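Local coordinates for protein tRNA modification GTPase mnmE (Chlorobium tepidum, PDB 3GEE) that probably hydrolyses GTP to help add a carboxymethylaminomethyl group to the wobble uridine of certain tRNAs, at residues A[229-238]-A[279-287]. Residues are numbered along the deposited sequence; the frame is centred on the assembly and turned at random.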
ATOM      1  N   ILE A 229      16.355  -5.179 -22.507  1.00104.65           N
ATOM      2  CA  ILE A 229      14.989  -5.542 -22.864  1.00104.47           C
ATOM      3  C   ILE A 229      14.243  -6.119 -21.664  1.00104.45           C
ATOM      4  O   ILE A 229      13.121  -5.712 -21.374  1.00104.40           O
ATOM      5  CB  ILE A 229      14.967  -6.529 -24.056  1.00104.40           C
ATOM      6  CG1 ILE A 229      15.240  -5.778 -25.361  1.00104.19           C
ATOM      7  CG2 ILE A 229      13.638  -7.273 -24.128  1.00104.28           C
ATOM      8  CD1 ILE A 229      15.709  -6.660 -26.498  1.00104.12           C
ATOM      9  N   VAL A 230      14.878  -7.056 -20.965  1.00104.49           N
ATOM     10  CA  VAL A 230      14.270  -7.692 -19.794  1.00104.60           C
ATOM     11  C   VAL A 230      14.048  -6.679 -18.664  1.00104.63           C
ATOM     12  O   VAL A 230      12.985  -6.655 -18.042  1.00104.57           O
ATOM     13  CB  VAL A 230      15.111  -8.887 -19.291  1.00104.52           C
ATOM     14  CG1 VAL A 230      14.443  -9.539 -18.109  1.00104.70           C
ATOM     15  CG2 VAL A 230      15.295  -9.912 -20.394  1.00104.69           C
ATOM     16  N   SER A 231      15.051  -5.837 -18.428  1.00104.73           N
ATOM     17  CA  SER A 231      15.006  -4.813 -17.388  1.00104.83           C
ATOM     18  C   SER A 231      14.036  -3.675 -17.670  1.00104.82           C
ATOM     19  O   SER A 231      13.081  -3.478 -16.916  1.00104.77           O
ATOM     20  CB  SER A 231      16.396  -4.227 -17.172  1.00104.93           C
ATOM     21  OG  SER A 231      16.329  -2.859 -16.801  1.00105.44           O
ATOM     22  N   GLU A 232      14.306  -2.910 -18.729  1.00104.81           N
ATOM     23  CA  GLU A 232      13.502  -1.725 -19.037  1.00104.79           C
ATOM     24  C   GLU A 232      12.637  -1.861 -20.292  1.00104.80           C
ATOM     25  O   GLU A 232      12.095  -0.872 -20.783  1.00104.96           O
ATOM     26  CB  GLU A 232      14.363  -0.456 -19.075  1.00104.68           C
ATOM     27  CG  GLU A 232      15.530  -0.481 -20.038  1.00104.82           C
ATOM     28  CD  GLU A 232      16.540   0.615 -19.746  1.00105.39           C
ATOM     29  OE1 GLU A 232      17.111   1.180 -20.706  1.00105.10           O
ATOM     30  OE2 GLU A 232      16.763   0.914 -18.551  1.00105.91           O
ATOM     31  N   GLY A 233      12.504  -3.083 -20.802  1.00104.71           N
ATOM     32  CA  GLY A 233      11.597  -3.353 -21.916  1.00104.58           C
ATOM     33  C   GLY A 233      12.078  -2.886 -23.276  1.00104.53           C
ATOM     34  O   GLY A 233      13.028  -2.106 -23.385  1.00104.50           O
ATOM     35  N   VAL A 234      11.408  -3.374 -24.315  1.00104.53           N
ATOM     36  CA  VAL A 234      11.696  -2.990 -25.692  1.00104.46           C
ATOM     37  C   VAL A 234      11.179  -1.575 -25.928  1.00104.50           C
ATOM     38  O   VAL A 234       9.968  -1.342 -25.951  1.00104.56           O
ATOM     39  CB  VAL A 234      11.045  -3.976 -26.697  1.00104.44           C
ATOM     40  CG1 VAL A 234      11.203  -3.489 -28.132  1.00104.37           C
ATOM     41  CG2 VAL A 234      11.632  -5.369 -26.543  1.00104.33           C
ATOM     42  N   SER A 235      12.104  -0.631 -26.083  1.00104.52           N
ATOM     43  CA  SER A 235      11.744   0.759 -26.345  1.00104.61           C
ATOM     44  C   SER A 235      11.267   0.901 -27.782  1.00104.71           C
ATOM     45  O   SER A 235      11.972   0.528 -28.721  1.00104.78           O
ATOM     46  CB  SER A 235      12.925   1.688 -26.079  1.00104.56           C
ATOM     47  OG  SER A 235      14.014   1.360 -26.916  1.00104.72           O
ATOM     48  N   THR A 236      10.057   1.419 -27.944  1.00104.83           N
ATOM     49  CA  THR A 236       9.439   1.518 -29.259  1.00104.94           C
ATOM     50  C   THR A 236       8.952   2.937 -29.537  1.00105.00           C
ATOM     51  O   THR A 236       8.267   3.546 -28.709  1.00104.95           O
ATOM     52  CB  THR A 236       8.269   0.513 -29.428  1.00104.92           C
ATOM     53  OG1 THR A 236       7.218   0.841 -28.516  1.00105.26           O
ATOM     54  CG2 THR A 236       8.725  -0.906 -29.143  1.00104.95           C
ATOM     55  N   VAL A 237       9.318   3.459 -30.703  1.00105.11           N
ATOM     56  CA  VAL A 237       8.851   4.772 -31.138  1.00105.20           C
ATOM     57  C   VAL A 237       7.692   4.607 -32.114  1.00105.19           C
ATOM     58  O   VAL A 237       7.728   3.749 -32.998  1.00105.24           O
ATOM     59  CB  VAL A 237       9.982   5.611 -31.787  1.00105.17           C
ATOM     60  CG1 VAL A 237       9.443   6.937 -32.305  1.00105.27           C
ATOM     61  CG2 VAL A 237      11.103   5.861 -30.788  1.00105.28           C
ATOM     62  N   ILE A 238       6.657   5.421 -31.929  1.00105.21           N
ATOM     63  CA  ILE A 238       5.547   5.480 -32.868  1.00105.18           C
ATOM     64  C   ILE A 238       5.647   6.791 -33.647  1.00105.14           C
ATOM     65  O   ILE A 238       5.391   7.873 -33.109  1.00105.08           O
ATOM     66  CB  ILE A 238       4.179   5.339 -32.160  1.00105.18           C
ATOM     67  CG1 ILE A 238       4.146   4.058 -31.318  1.00105.20           C
ATOM     68  CG2 ILE A 238       3.050   5.324 -33.181  1.00105.22           C
ATOM     69  CD1 ILE A 238       3.165   4.099 -30.165  1.00105.50           C
ATOM     70  N   ASP A 279       3.438 -11.333 -24.729  1.00100.42           N
ATOM     71  CA  ASP A 279       4.376 -12.467 -24.758  1.00100.57           C
ATOM     72  C   ASP A 279       5.489 -12.351 -23.707  1.00100.57           C
ATOM     73  O   ASP A 279       6.673 -12.534 -24.021  1.00100.61           O
ATOM     74  CB  ASP A 279       4.977 -12.663 -26.163  1.00100.66           C
ATOM     75  CG  ASP A 279       4.103 -13.524 -27.071  1.00100.93           C
ATOM     76  OD1 ASP A 279       4.455 -13.664 -28.263  1.00101.15           O
ATOM     77  OD2 ASP A 279       3.076 -14.064 -26.603  1.00101.19           O
ATOM     78  N   LYS A 280       5.092 -12.037 -22.470  1.00100.47           N
ATOM     79  CA  LYS A 280       6.009 -11.880 -21.325  1.00100.36           C
ATOM     80  C   LYS A 280       7.094 -10.814 -21.534  1.00100.30           C
ATOM     81  O   LYS A 280       8.160 -10.869 -20.912  1.00100.28           O
ATOM     82  CB  LYS A 280       6.635 -13.229 -20.932  1.00100.36           C
ATOM     83  CG  LYS A 280       5.642 -14.255 -20.414  1.00100.32           C
ATOM     84  CD  LYS A 280       6.332 -15.556 -20.054  1.00100.41           C
ATOM     85  CE  LYS A 280       5.343 -16.551 -19.480  1.00100.77           C
ATOM     86  NZ  LYS A 280       6.019 -17.753 -18.922  1.00101.01           N
ATOM     87  N   THR A 281       6.807  -9.846 -22.404  1.00100.27           N
ATOM     88  CA  THR A 281       7.750  -8.784 -22.747  1.00100.19           C
ATOM     89  C   THR A 281       7.070  -7.421 -22.661  1.00100.24           C
ATOM     90  O   THR A 281       5.912  -7.270 -23.051  1.00100.14           O
ATOM     91  CB  THR A 281       8.336  -8.975 -24.165  1.00100.13           C
ATOM     92  OG1 THR A 281       8.675 -10.350 -24.372  1.00100.04           O
ATOM     93  CG2 THR A 281       9.582  -8.130 -24.350  1.00100.21           C
ATOM     94  N   MET A 282       7.803  -6.436 -22.152  1.00100.42           N
ATOM     95  CA  MET A 282       7.282  -5.085 -21.983  1.00100.74           C
ATOM     96  C   MET A 282       7.718  -4.165 -23.128  1.00100.87           C
ATOM     97  O   MET A 282       8.858  -4.229 -23.592  1.00100.76           O
ATOM     98  CB  MET A 282       7.746  -4.526 -20.640  1.00100.55           C
ATOM     99  CG  MET A 282       7.002  -3.294 -20.166  1.00100.48           C
ATOM    100  SD  MET A 282       7.633  -2.740 -18.572  1.00101.27           S
ATOM    101  CE  MET A 282       9.273  -2.167 -19.020  1.00101.18           C
ATOM    102  N   PHE A 283       6.800  -3.312 -23.577  1.00101.20           N
ATOM    103  CA  PHE A 283       7.077  -2.375 -24.658  1.00101.58           C
ATOM    104  C   PHE A 283       6.865  -0.937 -24.204  1.00102.08           C
ATOM    105  O   PHE A 283       5.737  -0.535 -23.926  1.00101.98           O
ATOM    106  CB  PHE A 283       6.193  -2.673 -25.877  1.00101.38           C
ATOM    107  CG  PHE A 283       6.467  -4.003 -26.521  1.00100.96           C
ATOM    108  CD1 PHE A 283       5.728  -5.127 -26.170  1.00100.65           C
ATOM    109  CD2 PHE A 283       7.461  -4.130 -27.484  1.00100.59           C
ATOM    110  CE1 PHE A 283       5.981  -6.362 -26.761  1.00100.46           C
ATOM    111  CE2 PHE A 283       7.721  -5.359 -28.082  1.00100.37           C
ATOM    112  CZ  PHE A 283       6.982  -6.476 -27.721  1.00100.63           C
ATOM    113  N   ARG A 284       7.954  -0.170 -24.138  1.00102.81           N
ATOM    114  CA  ARG A 284       7.898   1.256 -23.801  1.00103.60           C
ATOM    115  C   ARG A 284       7.537   2.101 -25.022  1.00103.99           C
ATOM    116  O   ARG A 284       8.392   2.385 -25.864  1.00103.97           O
ATOM    117  CB  ARG A 284       9.234   1.740 -23.222  1.00103.67           C
ATOM    118  CG  ARG A 284       9.598   1.146 -21.875  1.00104.54           C
ATOM    119  CD  ARG A 284      10.614   2.017 -21.144  1.00105.93           C
ATOM    120  NE  ARG A 284      11.009   1.447 -19.853  1.00106.98           N
ATOM    121  CZ  ARG A 284      10.316   1.573 -18.722  1.00107.88           C
ATOM    122  NH1 ARG A 284       9.174   2.253 -18.706  1.00108.27           N
ATOM    123  NH2 ARG A 284      10.763   1.016 -17.599  1.00108.33           N
ATOM    124  N   LEU A 285       6.266   2.494 -25.113  1.00104.57           N
ATOM    125  CA  LEU A 285       5.788   3.332 -26.213  1.00105.05           C
ATOM    126  C   LEU A 285       6.051   4.801 -25.907  1.00105.41           C
ATOM    127  O   LEU A 285       5.813   5.263 -24.786  1.00105.49           O
ATOM    128  CB  LEU A 285       4.289   3.128 -26.459  1.00105.05           C
ATOM    129  CG  LEU A 285       3.640   1.741 -26.442  1.00105.20           C
ATOM    130  CD1 LEU A 285       2.130   1.897 -26.528  1.00105.61           C
ATOM    131  CD2 LEU A 285       4.144   0.844 -27.561  1.00104.81           C
ATOM    132  N   THR A 286       6.535   5.529 -26.914  1.00105.83           N
ATOM    133  CA  THR A 286       6.859   6.951 -26.778  1.00106.19           C
ATOM    134  C   THR A 286       7.039   7.627 -28.145  1.00106.45           C
ATOM    135  O   THR A 286       6.852   6.991 -29.190  1.00106.46           O
ATOM    136  CB  THR A 286       8.117   7.170 -25.878  1.00106.18           C
ATOM    137  OG1 THR A 286       8.338   8.572 -25.682  1.00106.32           O
ATOM    138  CG2 THR A 286       9.364   6.523 -26.489  1.00106.10           C
ATOM    139  N   ASP A 287       7.390   8.916 -28.126  1.00106.77           N
ATOM    140  CA  ASP A 287       7.696   9.673 -29.346  1.00107.04           C
ATOM    141  C   ASP A 287       9.153   9.495 -29.781  1.00107.17           C
ATOM    142  O   ASP A 287      10.085   9.787 -29.025  1.00107.29           O
ATOM    143  CB  ASP A 287       7.371  11.162 -29.163  1.00107.00           C
ATOM    144  CG  ASP A 287       5.921  11.487 -29.477  1.00107.02           C
ATOM    145  OD1 ASP A 287       5.304  12.258 -28.710  1.00107.16           O
ATOM    146  OD2 ASP A 287       5.395  10.973 -30.489  1.00106.84           O
TER
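In the G domain of MnmE, the strand that leads into the P-loop, 234-238, pairs in parallel with strand 281-286, which runs toward Asp287, a predicted GTP-binding residue. The backbone ladder places Val234, Ser235, Thr236 and Val237 beside Phe283, Arg284, Leu285 and Thr286. Val234 N donates to Met282 O (2.8 Å), and Arg284 N returns a bond to Val234 O. Thr236 N then meets Arg284 O almost straight (2.8 Å, N-H...O 170°), Thr286 N reaches Thr236 O, and Ile238 N closes the row on Thr286 O (3.2 Å). Arg284 O also takes a weak bond from Thr236 OG1, which a chi1 of 65° sets between the backbone N and carbonyl carbon; the same hydroxyl touches Leu285 CD2. On the face of the sheet that carries Val234, Thr236, Phe283 and Leu285, Val234 and Phe283 lie side by side, Val234 CB 3.7 Å from Phe283 CD2, while Thr236 CG2 comes to the edge of the ring near its plane. Farther along, Ile238 CD1 rests on Leu285 CB (4.0 Å). On the face bearing Ser235 and Val237, the Arg284 chain runs extended from CG to NE back toward Glu232, just ahead of Gly233, where NE makes a weak, poorly angled bond to Glu232 O (2.7 Å). Met282 CE, brought round by a bend at chi3 (68°), lies over one face of the guanidinium, offset toward its rim, and also touches Glu232 O. Gly233, with positive phi, turns the chain from helix into strand. Strand 315-321 bonds to the other edge of 234-238, and strand 274-278 pairs antiparallel with 281-286, its Phe276 ring meeting that of Phe283. Helix 394-397 packs Val396 against Ile229, Val234 and Thr281, where the long helix joins the sheet.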